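Hypothetical protein, GDSL-like Lipase/Acylhydrolase family protein (Bacteroides uniformis, PDB 4M8K) is a putative GDSL-like lipase or acylhydrolase, so it probably hydrolyses ester bonds of lipid or other acyl substrates. Local coordinates at residues 146-158 with 178-191. Sequence-based numbering, arbitrary orientation.
Sequences FRPAFCYLLASLK and VTDSMDEICRHYGI
Phe150 and Ile185 lie at the middle of a largely apolar helix-helix contact, in which segments 146-158 and 178-189 of two successive helices run side by side in the same sense, their axes 9.9 Å apart at closest approach and crossing at -32°. Strand 165-170 of the parallel sheet comes between them in the chain, and Phe150, Met182 and Cys186 rest on its Asn168, in an alpha/beta fold as in GDSL hydrolases. Selenomethionine Met182 sets CG squarely over the Phe150 ring, 3.5 Å from its centroid, a CH-pi contact, while Cys186 SG sits at the ring's edge. With CG anti to the backbone N (chi1 -167°), Phe150 reaches across to the second helix, and its CD2 meets Ile185 CG2 at 3.5 Å. Phe146 turns its edge to Met182 CG and one face to Val178 CG2. Ile185 is a knob among Arg147, Phe150, Cys151 and Leu154, its CD1 3.6 Å from Cys151 SG. One turn on, Tyr189 fills the next hole, with CE1 3.6 Å from Ala155 CB. An alanine in place of Phe150 would probably take away the ring face under Met182 CG and open a gap beside Ile185 and Cys186. At the other end, Arg147 NE donates an almost straight bond (177°) to Ser181 OG, 2.8 Å away and in the guanidinium plane; Ser181 OG also bonds Glu177 O. Apolar interlocking thus dominates, with one directional polar tie near the start of the first helix.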
ATOM      1  N   PHE A 146      -3.523   9.314 -12.391  1.00 20.26           N
ATOM      2  CA  PHE A 146      -3.768   8.813 -11.035  1.00 21.29           C
ATOM      3  C   PHE A 146      -5.223   8.433 -10.698  1.00 19.64           C
ATOM      4  O   PHE A 146      -5.518   7.319 -10.151  1.00 20.30           O
ATOM      5  CB  PHE A 146      -3.286   9.806  -9.997  1.00 22.00           C
ATOM      6  CG  PHE A 146      -3.391   9.255  -8.604  1.00 22.63           C
ATOM      7  CD1 PHE A 146      -2.449   8.306  -8.161  1.00 22.75           C
ATOM      8  CD2 PHE A 146      -4.440   9.577  -7.776  1.00 21.93           C
ATOM      9  CE1 PHE A 146      -2.569   7.719  -6.937  1.00 25.36           C
ATOM     10  CE2 PHE A 146      -4.517   9.022  -6.499  1.00 30.63           C
ATOM     11  CZ  PHE A 146      -3.585   8.083  -6.094  1.00 23.55           C
ATOM     12  N   ARG A 147      -6.153   9.332 -10.958  1.00 21.34           N
ATOM     13  CA  ARG A 147      -7.533   9.021 -10.609  1.00 20.38           C
ATOM     14  C   ARG A 147      -8.093   7.787 -11.345  1.00 24.57           C
ATOM     15  O   ARG A 147      -8.637   6.907 -10.675  1.00 24.79           O
ATOM     16  CB  ARG A 147      -8.435  10.213 -10.796  1.00 22.07           C
ATOM     17  CG  ARG A 147      -8.161  11.302  -9.759  1.00 25.43           C
ATOM     18  CD  ARG A 147      -8.860  12.586 -10.161  1.00 29.22           C
ATOM     19  NE  ARG A 147      -8.636  13.686  -9.210  1.00 27.43           N
ATOM     20  CZ  ARG A 147      -8.908  14.959  -9.479  1.00 33.66           C
ATOM     21  NH1 ARG A 147      -9.376  15.304 -10.678  1.00 31.30           N
ATOM     22  NH2 ARG A 147      -8.712  15.903  -8.563  1.00 34.12           N
ATOM     23  N   PRO A 148      -7.968   7.715 -12.698  1.00 20.11           N
ATOM     24  CA  PRO A 148      -8.445   6.466 -13.304  1.00 21.01           C
ATOM     25  C   PRO A 148      -7.746   5.206 -12.745  1.00 19.96           C
ATOM     26  O   PRO A 148      -8.407   4.214 -12.500  1.00 20.48           O
ATOM     27  CB  PRO A 148      -8.136   6.657 -14.781  1.00 24.41           C
ATOM     28  CG  PRO A 148      -8.011   8.152 -14.990  1.00 24.23           C
ATOM     29  CD  PRO A 148      -7.486   8.687 -13.691  1.00 20.97           C
ATOM     30  N   ALA A 149      -6.419   5.266 -12.540  1.00 15.50           N
ATOM     31  CA  ALA A 149      -5.667   4.115 -12.001  1.00 18.08           C
ATOM     32  C   ALA A 149      -6.118   3.653 -10.612  1.00 18.31           C
ATOM     33  O   ALA A 149      -6.300   2.462 -10.413  1.00 17.00           O
ATOM     34  CB  ALA A 149      -4.183   4.412 -12.012  1.00 16.24           C
ATOM     35  N   PHE A 150      -6.359   4.590  -9.696  1.00 19.83           N
ATOM     36  CA  PHE A 150      -6.795   4.276  -8.344  1.00 19.53           C
ATOM     37  C   PHE A 150      -8.219   3.799  -8.339  1.00 20.36           C
ATOM     38  O   PHE A 150      -8.576   2.880  -7.605  1.00 19.52           O
ATOM     39  CB  PHE A 150      -6.617   5.492  -7.404  1.00 20.29           C
ATOM     40  CG  PHE A 150      -6.746   5.139  -5.969  1.00 18.50           C
ATOM     41  CD1 PHE A 150      -5.727   4.498  -5.278  1.00 23.81           C
ATOM     42  CD2 PHE A 150      -7.924   5.447  -5.288  1.00 24.44           C
ATOM     43  CE1 PHE A 150      -5.904   4.120  -3.945  1.00 20.22           C
ATOM     44  CE2 PHE A 150      -8.079   5.116  -3.941  1.00 22.01           C
ATOM     45  CZ  PHE A 150      -7.069   4.452  -3.276  1.00 19.23           C
ATOM     46  N   CYS A 151      -9.066   4.394  -9.181  1.00 22.92           N
ATOM     47  CA  CYS A 151     -10.395   3.804  -9.364  1.00 21.16           C
ATOM     48  C   CYS A 151     -10.272   2.354  -9.865  1.00 21.59           C
ATOM     49  O   CYS A 151     -10.981   1.453  -9.405  1.00 21.58           O
ATOM     50  CB  CYS A 151     -11.209   4.626 -10.371  1.00 22.40           C
ATOM     51  SG  CYS A 151     -11.650   6.340  -9.909  1.00 27.29           S
ATOM     52  N   TYR A 152      -9.426   2.128 -10.883  1.00 25.87           N
ATOM     53  CA  TYR A 152      -9.347   0.800 -11.489  1.00 21.26           C
ATOM     54  C   TYR A 152      -8.851  -0.176 -10.412  1.00 22.10           C
ATOM     55  O   TYR A 152      -9.285  -1.335 -10.335  1.00 22.31           O
ATOM     56  CB  TYR A 152      -8.500   0.829 -12.771  1.00 25.75           C
ATOM     57  CG  TYR A 152      -8.072  -0.530 -13.346  1.00 26.54           C
ATOM     58  CD1 TYR A 152      -6.941  -1.203 -12.870  1.00 26.25           C
ATOM     59  CD2 TYR A 152      -8.768  -1.119 -14.372  1.00 25.62           C
ATOM     60  CE1 TYR A 152      -6.531  -2.432 -13.405  1.00 23.50           C
ATOM     61  CE2 TYR A 152      -8.350  -2.324 -14.931  1.00 24.42           C
ATOM     62  CZ  TYR A 152      -7.246  -2.971 -14.455  1.00 26.00           C
ATOM     63  OH  TYR A 152      -6.881  -4.168 -14.985  1.00 29.88           O
ATOM     64  N   LEU A 153      -7.972   0.312  -9.560  1.00 22.50           N
ATOM     65  CA  LEU A 153      -7.368  -0.501  -8.498  1.00 23.76           C
ATOM     66  C   LEU A 153      -8.422  -1.017  -7.560  1.00 20.99           C
ATOM     67  O   LEU A 153      -8.559  -2.239  -7.353  1.00 19.13           O
ATOM     68  CB  LEU A 153      -6.313   0.327  -7.731  1.00 17.67           C
ATOM     69  CG  LEU A 153      -5.568  -0.417  -6.605  1.00 20.13           C
ATOM     70  CD1 LEU A 153      -4.802  -1.616  -7.138  1.00 20.18           C
ATOM     71  CD2 LEU A 153      -4.612   0.514  -5.880  1.00 20.69           C
ATOM     72  N   LEU A 154      -9.174  -0.112  -6.957  1.00 20.12           N
ATOM     73  CA  LEU A 154     -10.197  -0.565  -6.009  1.00 23.12           C
ATOM     74  C   LEU A 154     -11.273  -1.394  -6.716  1.00 20.80           C
ATOM     75  O   LEU A 154     -11.747  -2.382  -6.173  1.00 24.91           O
ATOM     76  CB  LEU A 154     -10.815   0.588  -5.253  1.00 20.66           C
ATOM     77  CG  LEU A 154      -9.828   1.496  -4.492  1.00 22.86           C
ATOM     78  CD1 LEU A 154     -10.580   2.429  -3.558  1.00 23.69           C
ATOM     79  CD2 LEU A 154      -8.843   0.690  -3.681  1.00 25.37           C
ATOM     80  N   ALA A 155     -11.641  -0.992  -7.913  1.00 20.55           N
ATOM     81  CA  ALA A 155     -12.719  -1.681  -8.642  1.00 20.16           C
ATOM     82  C   ALA A 155     -12.308  -3.097  -8.883  1.00 20.02           C
ATOM     83  O   ALA A 155     -13.060  -4.008  -8.636  1.00 20.81           O
ATOM     84  CB  ALA A 155     -13.016  -0.977  -9.955  1.00 20.78           C
ATOM     85  N   SER A 156     -11.075  -3.275  -9.342  1.00 21.23           N
ATOM     86  CA  SER A 156     -10.513  -4.606  -9.648  1.00 22.56           C
ATOM     87  C   SER A 156     -10.228  -5.457  -8.424  1.00 24.41           C
ATOM     88  O   SER A 156     -10.521  -6.656  -8.470  1.00 19.85           O
ATOM     89  CB  SER A 156      -9.207  -4.500 -10.456  1.00 23.68           C
ATOM     90  OG  SER A 156      -9.440  -3.799 -11.656  1.00 25.65           O
ATOM     91  N   LEU A 157      -9.671  -4.860  -7.345  1.00 23.64           N
ATOM     92  CA  LEU A 157      -9.513  -5.603  -6.103  1.00 22.04           C
ATOM     93  C   LEU A 157     -10.848  -6.132  -5.568  1.00 26.09           C
ATOM     94  O   LEU A 157     -10.934  -7.287  -5.107  1.00 26.10           O
ATOM     95  CB  LEU A 157      -8.862  -4.760  -5.042  1.00 25.05           C
ATOM     96  CG  LEU A 157      -7.378  -4.562  -5.282  1.00 24.05           C
ATOM     97  CD1 LEU A 157      -6.847  -3.559  -4.252  1.00 26.72           C
ATOM     98  CD2 LEU A 157      -6.650  -5.891  -5.253  1.00 22.73           C
ATOM     99  N   LYS A 158     -11.890  -5.308  -5.620  1.00 25.26           N
ATOM    100  CA  LYS A 158     -13.214  -5.728  -5.152  1.00 26.61           C
ATOM    101  C   LYS A 158     -13.778  -6.897  -5.989  1.00 25.55           C
ATOM    102  O   LYS A 158     -14.411  -7.775  -5.440  1.00 24.12           O
ATOM    103  CB  LYS A 158     -14.205  -4.561  -5.126  1.00 25.25           C
ATOM    104  CG  LYS A 158     -14.004  -3.647  -3.931  1.00 24.72           C
ATOM    105  CD  LYS A 158     -14.773  -2.341  -4.027  1.00 26.50           C
ATOM    106  CE  LYS A 158     -16.270  -2.521  -4.006  1.00 30.48           C
ATOM    107  NZ  LYS A 158     -16.678  -3.188  -2.773  1.00 41.15           N
ATOM    108  N   VAL A 178      -3.606  14.112  -4.791  1.00 21.38           N
ATOM    109  CA  VAL A 178      -3.512  12.681  -4.527  1.00 21.65           C
ATOM    110  C   VAL A 178      -4.259  12.321  -3.237  1.00 18.90           C
ATOM    111  O   VAL A 178      -4.969  11.315  -3.149  1.00 18.57           O
ATOM    112  CB  VAL A 178      -2.020  12.218  -4.484  1.00 21.90           C
ATOM    113  CG1 VAL A 178      -1.857  10.852  -3.831  1.00 24.22           C
ATOM    114  CG2 VAL A 178      -1.438  12.180  -5.900  1.00 25.94           C
ATOM    115  N   THR A 179      -4.130  13.164  -2.241  1.00 19.69           N
ATOM    116  CA  THR A 179      -4.752  12.896  -0.964  1.00 21.86           C
ATOM    117  C   THR A 179      -6.292  12.909  -1.063  1.00 22.67           C
ATOM    118  O   THR A 179      -6.990  11.966  -0.588  1.00 21.75           O
ATOM    119  CB  THR A 179      -4.287  13.925   0.077  1.00 22.38           C
ATOM    120  OG1 THR A 179      -2.846  13.842   0.226  1.00 21.76           O
ATOM    121  CG2 THR A 179      -4.923  13.620   1.386  1.00 25.65           C
ATOM    122  N   ASP A 180      -6.806  13.961  -1.678  1.00 23.03           N
ATOM    123  CA  ASP A 180      -8.237  14.145  -1.822  1.00 29.84           C
ATOM    124  C   ASP A 180      -8.808  13.077  -2.760  1.00 29.79           C
ATOM    125  O   ASP A 180      -9.935  12.561  -2.551  1.00 26.83           O
ATOM    126  CB  ASP A 180      -8.572  15.540  -2.386  1.00 25.56           C
ATOM    127  CG  ASP A 180      -8.389  16.679  -1.378  1.00 35.01           C
ATOM    128  OD1 ASP A 180      -8.234  16.406  -0.175  1.00 34.89           O
ATOM    129  OD2 ASP A 180      -8.417  17.851  -1.820  1.00 33.78           O
ATOM    130  N   SER A 181      -8.080  12.795  -3.833  1.00 27.82           N
ATOM    131  CA  SER A 181      -8.547  11.810  -4.819  1.00 23.78           C
ATOM    132  C   SER A 181      -8.708  10.424  -4.177  1.00 22.22           C
ATOM    133  O   SER A 181      -9.724   9.762  -4.374  1.00 22.14           O
ATOM    134  CB  SER A 181      -7.612  11.732  -6.026  1.00 21.97           C
ATOM    135  OG  SER A 181      -7.550  12.973  -6.743  1.00 23.57           O
HETATM  136  N   MSE A 182      -7.727   9.971  -3.398  1.00 21.52           N
HETATM  137  CA  MSE A 182      -7.849   8.632  -2.748  1.00 20.24           C
HETATM  138  C   MSE A 182      -9.041   8.618  -1.794  1.00 25.68           C
HETATM  139  O   MSE A 182      -9.774   7.634  -1.725  1.00 24.60           O
HETATM  140  CB  MSE A 182      -6.563   8.239  -2.033  1.00 22.00           C
HETATM  141  CG  MSE A 182      -5.641   7.667  -3.061  1.00 19.49           C
HETATM  142 SE   MSE A 182      -4.043   6.786  -2.340  0.75 23.19          SE
HETATM  143  CE  MSE A 182      -3.304   8.272  -1.296  1.00 23.00           C
ATOM    144  N   ASP A 183      -9.311   9.721  -1.106  1.00 26.43           N
ATOM    145  CA  ASP A 183     -10.393   9.697  -0.128  1.00 25.68           C
ATOM    146  C   ASP A 183     -11.730   9.628  -0.839  1.00 28.48           C
ATOM    147  O   ASP A 183     -12.604   8.875  -0.449  1.00 25.81           O
ATOM    148  CB  ASP A 183     -10.332  10.903   0.793  1.00 28.27           C
ATOM    149  CG  ASP A 183     -11.117  10.679   2.069  1.00 34.42           C
ATOM    150  OD1 ASP A 183     -10.912   9.702   2.769  1.00 30.17           O
ATOM    151  OD2 ASP A 183     -11.971  11.461   2.382  1.00 31.94           O
ATOM    152  N   GLU A 184     -11.872  10.424  -1.883  1.00 24.61           N
ATOM    153  CA  GLU A 184     -13.092  10.428  -2.700  1.00 26.67           C
ATOM    154  C   GLU A 184     -13.356   9.063  -3.378  1.00 24.36           C
ATOM    155  O   GLU A 184     -14.480   8.552  -3.415  1.00 22.88           O
ATOM    156  CB  GLU A 184     -12.990  11.507  -3.776  1.00 25.18           C
ATOM    157  CG  GLU A 184     -14.087  11.434  -4.841  1.00 31.07           C
ATOM    158  CD  GLU A 184     -15.495  11.611  -4.280  1.00 32.89           C
ATOM    159  OE1 GLU A 184     -15.678  11.870  -3.069  1.00 36.48           O
ATOM    160  OE2 GLU A 184     -16.457  11.510  -5.058  1.00 37.44           O
ATOM    161  N   ILE A 185     -12.310   8.493  -3.955  1.00 19.03           N
ATOM    162  CA  ILE A 185     -12.429   7.208  -4.629  1.00 19.42           C
ATOM    163  C   ILE A 185     -12.672   6.065  -3.634  1.00 21.70           C
ATOM    164  O   ILE A 185     -13.530   5.198  -3.927  1.00 23.35           O
ATOM    165  CB  ILE A 185     -11.185   6.928  -5.554  1.00 21.31           C
ATOM    166  CG1 ILE A 185     -11.106   7.984  -6.649  1.00 25.45           C
ATOM    167  CG2 ILE A 185     -11.283   5.561  -6.196  1.00 20.29           C
ATOM    168  CD1 ILE A 185      -9.794   8.036  -7.386  1.00 26.17           C
ATOM    169  N   CYS A 186     -11.976   6.039  -2.480  1.00 23.48           N
ATOM    170  CA  CYS A 186     -12.322   5.119  -1.410  1.00 22.48           C
ATOM    171  C   CYS A 186     -13.791   5.226  -1.023  1.00 23.76           C
ATOM    172  O   CYS A 186     -14.484   4.210  -0.889  1.00 25.80           O
ATOM    173  CB  CYS A 186     -11.505   5.380  -0.176  1.00 21.14           C
ATOM    174  SG  CYS A 186      -9.781   4.808  -0.364  1.00 23.63           S
ATOM    175  N   ARG A 187     -14.277   6.440  -0.872  1.00 22.87           N
ATOM    176  CA  ARG A 187     -15.725   6.642  -0.553  1.00 25.65           C
ATOM    177  C   ARG A 187     -16.643   6.075  -1.667  1.00 33.39           C
ATOM    178  O   ARG A 187     -17.656   5.397  -1.382  1.00 29.76           O
ATOM    179  CB  ARG A 187     -16.008   8.119  -0.266  1.00 37.82           C
ATOM    180  CG  ARG A 187     -17.506   8.410   0.072  1.00 47.68           C
ATOM    181  CD  ARG A 187     -18.122   9.687  -0.559  1.00 53.25           C
ATOM    182  NE  ARG A 187     -17.914   9.782  -2.022  1.00 48.13           N
ATOM    183  CZ  ARG A 187     -18.649   9.160  -2.946  1.00 41.52           C
ATOM    184  NH1 ARG A 187     -19.680   8.414  -2.598  1.00 44.30           N
ATOM    185  NH2 ARG A 187     -18.370   9.296  -4.241  1.00 50.32           N
ATOM    186  N   HIS A 188     -16.289   6.311  -2.927  1.00 29.24           N
ATOM    187  CA  HIS A 188     -17.073   5.743  -4.020  1.00 29.49           C
ATOM    188  C   HIS A 188     -17.206   4.229  -3.855  1.00 25.65           C
ATOM    189  O   HIS A 188     -18.263   3.698  -3.944  1.00 24.46           O
ATOM    190  CB  HIS A 188     -16.437   6.057  -5.378  1.00 27.39           C
ATOM    191  CG  HIS A 188     -17.203   5.500  -6.553  1.00 28.30           C
ATOM    192  ND1 HIS A 188     -18.214   6.203  -7.193  1.00 28.48           N
ATOM    193  CD2 HIS A 188     -17.128   4.300  -7.186  1.00 26.01           C
ATOM    194  CE1 HIS A 188     -18.734   5.462  -8.160  1.00 24.55           C
ATOM    195  NE2 HIS A 188     -18.104   4.298  -8.171  1.00 32.41           N
ATOM    196  N   TYR A 189     -16.084   3.548  -3.624  1.00 22.66           N
ATOM    197  CA  TYR A 189     -16.061   2.095  -3.574  1.00 23.49           C
ATOM    198  C   TYR A 189     -16.369   1.504  -2.182  1.00 29.01           C
ATOM    199  O   TYR A 189     -16.409   0.277  -2.034  1.00 28.47           O
ATOM    200  CB  TYR A 189     -14.728   1.585  -4.137  1.00 25.68           C
ATOM    201  CG  TYR A 189     -14.644   1.738  -5.668  1.00 22.96           C
ATOM    202  CD1 TYR A 189     -15.322   0.871  -6.519  1.00 25.12           C
ATOM    203  CD2 TYR A 189     -13.941   2.785  -6.230  1.00 23.81           C
ATOM    204  CE1 TYR A 189     -15.224   1.014  -7.898  1.00 24.24           C
ATOM    205  CE2 TYR A 189     -13.870   2.961  -7.593  1.00 24.86           C
ATOM    206  CZ  TYR A 189     -14.491   2.059  -8.425  1.00 22.58           C
ATOM    207  OH  TYR A 189     -14.405   2.293  -9.788  1.00 25.39           O
ATOM    208  N   GLY A 190     -16.677   2.353  -1.204  1.00 28.03           N
ATOM    209  CA  GLY A 190     -17.044   1.873   0.134  1.00 24.79           C
ATOM    210  C   GLY A 190     -15.857   1.212   0.819  1.00 24.20           C
ATOM    211  O   GLY A 190     -16.027   0.254   1.536  1.00 25.61           O
ATOM    212  N   ILE A 191     -14.653   1.661   0.502  1.00 25.91           N
ATOM    213  CA  ILE A 191     -13.451   1.176   1.143  1.00 19.92           C
ATOM    214  C   ILE A 191     -12.979   2.161   2.219  1.00 21.91           C
ATOM    215  O   ILE A 191     -12.788   3.380   1.929  1.00 20.19           O
ATOM    216  CB  ILE A 191     -12.313   1.049   0.117  1.00 25.45           C
ATOM    217  CG1 ILE A 191     -12.593  -0.004  -0.957  1.00 31.32           C
ATOM    218  CG2 ILE A 191     -10.972   0.777   0.818  1.00 20.96           C
ATOM    219  CD1 ILE A 191     -12.991  -1.344  -0.429  1.00 32.48           C
TER